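PDB 2NSF: uncharacterized protein, which catalyses the mycothiol-dependent cis-trans isomerisation of maleylpyruvate to fumarylpyruvate, probably with the help of its bound zinc ion. Local coordinates for residues Ala174-Thr177 against Phe178-Pro182; Glu183-Leu186 against Arg187-Ala191. One frame throughout, in Å; residues are numbered along the deposited sequence.

Contact 1 (Ala174-Thr177 against Phe178-Pro182). With SO4 (sulfate ion), chain D.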
loop_
_atom_site.group_PDB
_atom_site.type_symbol
_atom_site.label_atom_id
_atom_site.label_comp_id
_atom_site.label_asym_id
_atom_site.label_seq_id
_atom_site.Cartn_x
_atom_site.Cartn_y
_atom_site.Cartn_z
ATOM N N ALA A 174 -1.615 -1.857 16.178
ATOM C CA ALA A 174 -2.482 -2.684 17.004
ATOM C C ALA A 174 -1.836 -4.070 17.008
ATOM O O ALA A 174 -0.788 -4.249 17.615
ATOM C CB ALA A 174 -3.884 -2.738 16.419
ATOM N N VAL A 175 -2.435 -5.037 16.317
ATOM C CA VAL A 175 -1.856 -6.381 16.286
ATOM C C VAL A 175 -1.559 -6.932 14.890
ATOM O O VAL A 175 -1.065 -8.051 14.765
ATOM C CB VAL A 175 -2.759 -7.409 17.014
ATOM C CG1 VAL A 175 -2.956 -6.995 18.457
ATOM C CG2 VAL A 175 -4.091 -7.541 16.296
ATOM N N ALA A 176 -1.847 -6.158 13.848
ATOM C CA ALA A 176 -1.603 -6.622 12.482
ATOM C C ALA A 176 -0.112 -6.740 12.174
ATOM O O ALA A 176 0.706 -5.978 12.693
ATOM C CB ALA A 176 -2.275 -5.688 11.478
ATOM N N THR A 177 0.231 -7.700 11.319
ATOM C CA THR A 177 1.623 -7.947 10.944
ATOM C C THR A 177 1.750 -8.178 9.440
ATOM O O THR A 177 0.750 -8.332 8.743
ATOM C CB THR A 177 2.156 -9.212 11.631
ATOM O OG1 THR A 177 1.414 -10.345 11.153
ATOM C CG2 THR A 177 1.994 -9.116 13.149
ATOM N N PHE A 178 2.983 -8.208 8.942
ATOM C CA PHE A 178 3.202 -8.478 7.524
ATOM C C PHE A 178 2.883 -9.951 7.275
ATOM O O PHE A 178 2.528 -10.346 6.163
ATOM C CB PHE A 178 4.651 -8.162 7.139
ATOM C CG PHE A 178 4.879 -6.713 6.813
ATOM C CD1 PHE A 178 4.726 -6.251 5.509
ATOM C CD2 PHE A 178 5.168 -5.795 7.820
ATOM C CE1 PHE A 178 4.854 -4.889 5.209
ATOM C CE2 PHE A 178 5.297 -4.434 7.533
ATOM C CZ PHE A 178 5.140 -3.979 6.225
ATOM N N GLY A 179 2.997 -10.754 8.331
ATOM C CA GLY A 179 2.699 -12.172 8.229
ATOM C C GLY A 179 1.228 -12.419 7.954
ATOM O O GLY A 179 0.854 -13.475 7.439
ATOM N N ASP A 180 0.389 -11.444 8.296
ATOM C CA ASP A 180 -1.053 -11.543 8.069
ATOM C C ASP A 180 -1.421 -11.364 6.599
ATOM O O ASP A 180 -2.486 -11.793 6.153
ATOM C CB ASP A 180 -1.811 -10.464 8.860
ATOM C CG ASP A 180 -1.817 -10.717 10.349
ATOM O OD1 ASP A 180 -1.794 -11.901 10.756
ATOM O OD2 ASP A 180 -1.869 -9.728 11.115
ATOM N N ILE A 181 -0.532 -10.726 5.848
ATOM C CA ILE A 181 -0.792 -10.432 4.443
ATOM C C ILE A 181 -0.676 -11.622 3.503
ATOM O O ILE A 181 0.341 -12.323 3.496
ATOM C CB ILE A 181 0.156 -9.320 3.947
ATOM C CG1 ILE A 181 0.032 -8.099 4.862
ATOM C CG2 ILE A 181 -0.177 -8.947 2.507
ATOM C CD1 ILE A 181 1.086 -7.035 4.611
ATOM N N PRO A 182 -1.728 -11.871 2.699
ATOM C CA PRO A 182 -1.731 -12.983 1.746
ATOM C C PRO A 182 -0.455 -12.977 0.914
ATOM O O PRO A 182 -0.003 -11.932 0.447
ATOM C CB PRO A 182 -2.973 -12.714 0.909
ATOM C CG PRO A 182 -3.914 -12.137 1.919
ATOM C CD PRO A 182 -3.024 -11.167 2.679
HETATM S S SO4 D . 6.151 -9.676 10.935
HETATM O O1 SO4 D . 5.778 -9.435 12.347
HETATM O O2 SO4 D . 5.027 -10.098 10.074
HETATM O O3 SO4 D . 7.002 -8.625 10.346
HETATM O O4 SO4 D . 7.017 -10.837 10.990
HETATM O O HOH W 1 -3.215 -10.010 13.280
#
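Thr177 and Asp180 hold each other across a single turn of chain. The Asp180 carboxylate folds back so that OD2 takes the amide hydrogen of Thr177 N (2.9 Å), which approaches from above the carboxylate plane, 48° out of it. In return, Asp180 N bonds weakly to Thr177 OG1 at 3.2 Å. That hydroxyl is tucked between its own backbone N and carbonyl carbon (chi1 64°), which turns it toward Asp180 N. These two arms have the reciprocal pattern of a capping box, here on a turn with helical angles but without regular helix bonds; beside them comes the backbone bond from Asp180 N to Thr177 O. Asp180 OD2 also receives a water (2.6 Å) that bridges to Val175 O. At the start of the turn, Gly179 N donates to O2 of a sulfate (2.8 Å), probably from the crystallisation liquor, which is also hydrogen-bonded to Arg237 NE. The Phe178 side chain heads away from these bonds, with CB 3.5 Å from the same sulfate O2. Its ring packs between helices 156-171 and 232-239, Ala176 sits against helices 29-49 and 156-171, and Pro182 takes the N-cap position of helix 183-199.

Contact 2 (Glu183-Leu186 against Arg187-Ala191)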
loop_
_atom_site.group_PDB
_atom_site.type_symbol
_atom_site.label_atom_id
_atom_site.label_comp_id
_atom_site.label_asym_id
_atom_site.label_seq_id
_atom_site.Cartn_x
_atom_site.Cartn_y
_atom_site.Cartn_z
ATOM N N GLU A 183 0.122 -14.157 0.728
ATOM C CA GLU A 183 1.357 -14.293 -0.022
ATOM C C GLU A 183 1.336 -13.659 -1.414
ATOM O O GLU A 183 2.323 -13.061 -1.835
ATOM C CB GLU A 183 1.720 -15.772 -0.120
ATOM C CG GLU A 183 3.077 -16.046 -0.726
ATOM C CD GLU A 183 3.434 -17.515 -0.649
ATOM O OE1 GLU A 183 3.466 -18.052 0.477
ATOM O OE2 GLU A 183 3.677 -18.131 -1.707
ATOM N N VAL A 184 0.226 -13.785 -2.136
ATOM C CA VAL A 184 0.164 -13.210 -3.475
ATOM C C VAL A 184 0.400 -11.700 -3.415
ATOM O O VAL A 184 1.011 -11.121 -4.316
ATOM C CB VAL A 184 -1.191 -13.522 -4.172
ATOM C CG1 VAL A 184 -2.335 -12.804 -3.468
ATOM C CG2 VAL A 184 -1.117 -13.132 -5.642
ATOM N N ILE A 185 -0.060 -11.065 -2.343
ATOM C CA ILE A 185 0.144 -9.632 -2.187
ATOM C C ILE A 185 1.590 -9.344 -1.800
ATOM O O ILE A 185 2.197 -8.404 -2.311
ATOM C CB ILE A 185 -0.829 -9.045 -1.142
ATOM C CG1 ILE A 185 -2.243 -9.021 -1.737
ATOM C CG2 ILE A 185 -0.389 -7.638 -0.734
ATOM C CD1 ILE A 185 -3.317 -8.615 -0.764
ATOM N N LEU A 186 2.155 -10.157 -0.912
ATOM C CA LEU A 186 3.544 -9.969 -0.503
ATOM C C LEU A 186 4.497 -10.168 -1.687
ATOM O O LEU A 186 5.448 -9.402 -1.862
ATOM C CB LEU A 186 3.916 -10.950 0.617
ATOM C CG LEU A 186 3.285 -10.710 1.993
ATOM C CD1 LEU A 186 3.745 -11.792 2.958
ATOM C CD2 LEU A 186 3.699 -9.330 2.514
ATOM N N ARG A 187 4.246 -11.197 -2.494
ATOM C CA ARG A 187 5.097 -11.464 -3.652
ATOM C C ARG A 187 5.044 -10.305 -4.636
ATOM O O ARG A 187 6.066 -9.913 -5.203
ATOM C CB ARG A 187 4.676 -12.750 -4.371
ATOM C CG ARG A 187 4.984 -14.034 -3.616
ATOM C CD ARG A 187 4.875 -15.242 -4.546
ATOM N NE ARG A 187 3.582 -15.296 -5.224
ATOM C CZ ARG A 187 2.539 -16.008 -4.808
ATOM N NH1 ARG A 187 2.627 -16.747 -3.710
ATOM N NH2 ARG A 187 1.401 -15.973 -5.485
ATOM N N THR A 188 3.849 -9.762 -4.841
ATOM C CA THR A 188 3.691 -8.647 -5.767
ATOM C C THR A 188 4.389 -7.400 -5.224
ATOM O O THR A 188 4.976 -6.629 -5.987
ATOM C CB THR A 188 2.199 -8.356 -6.032
ATOM O OG1 THR A 188 1.562 -9.557 -6.496
ATOM C CG2 THR A 188 2.048 -7.279 -7.110
ATOM N N LEU A 189 4.339 -7.204 -3.908
ATOM C CA LEU A 189 5.003 -6.058 -3.287
ATOM C C LEU A 189 6.524 -6.169 -3.393
ATOM O O LEU A 189 7.210 -5.183 -3.671
ATOM C CB LEU A 189 4.624 -5.943 -1.804
ATOM C CG LEU A 189 3.254 -5.375 -1.439
ATOM C CD1 LEU A 189 3.038 -5.497 0.076
ATOM C CD2 LEU A 189 3.176 -3.914 -1.880
ATOM N N ALA A 190 7.056 -7.364 -3.163
ATOM C CA ALA A 190 8.501 -7.550 -3.242
ATOM C C ALA A 190 8.996 -7.188 -4.638
ATOM O O ALA A 190 10.018 -6.510 -4.795
ATOM C CB ALA A 190 8.862 -8.991 -2.917
ATOM N N ALA A 191 8.270 -7.648 -5.651
ATOM C CA ALA A 191 8.625 -7.371 -7.037
ATOM C C ALA A 191 8.458 -5.893 -7.365
ATOM O O ALA A 191 9.347 -5.273 -7.945
ATOM C CB ALA A 191 7.764 -8.208 -7.976
#
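The guanidinium of Arg187 folds back over the first turn of helix 183-199, and one of its faces lies against the backbone, with Val184 CA 3.6 Å above the plane near the rim and Glu183 O also on that side. At the edge, in the plane, comes Glu183 OE2. This is an i to i+4 salt bridge on a helix surface: Arg187 NH1 stands 2.7 Å from Glu183 OE2, close but poorly aimed, with an N-H...O angle of only 118°, so the hydrogen bond within it is weak. Carboxylate and guanidinium planes are almost perpendicular, 86° apart. The arginine reaches this place through a bend at chi3 (-54°), which swings the group back toward the helix start. Its NH2 lies across the Val184 side chain, touching CG2, and is tied down by the carbonyl of Thr22; Met21 and Leu232 also touch the arginine. A carboxylate so near the N-terminal end of the helix would probably be favoured by the helix dipole as well.

At the next residue, the carbonyl oxygen of Val184 is gripped twice by the same residue, Thr188. Thr188 N donates to Val184 O at 3.2 Å from above the carbonyl plane, while Thr188 OG1 meets it nearly head-on at 2.7 Å. The hydroxyl, buried, accepts in turn from Phe24 N and so fastens the N-terminal segment to the helix. Toward the interior, Ile185 and Leu189 run side by side, pointing the same way, and Trp166 and Ile167 of helix 156-171 lie against them respectively. Leu186 packs on Leu232 and Val236 of helix 232-239. The contact between the two side chains of the inner pair is made by Ile185 CG2 and Leu189 CD1, 4.1 Å apart.

Overall arrangement
From the N terminus, the chain passes through helix 156-171 before reaching contact 1, a turn in the loop that follows it. Contact 2 comes directly afterwards, on the opening turns of helix 183-199; the two stand in series, neither enclosing nor crossing the other, with centres about 14 Å apart. Neither closes a long loop. They meet where Leu186 CD1 reaches back to Ile181 O, 3.5 Å away, and to Phe178 O. Both pack against helices 29-49, 156-171 and 232-239, so together they carry the chain from helix 156-171, which supplies the zinc ligands Glu164 and His168, into the part that includes the four-stranded mixed sheet; contact 2 also binds residues 21-25.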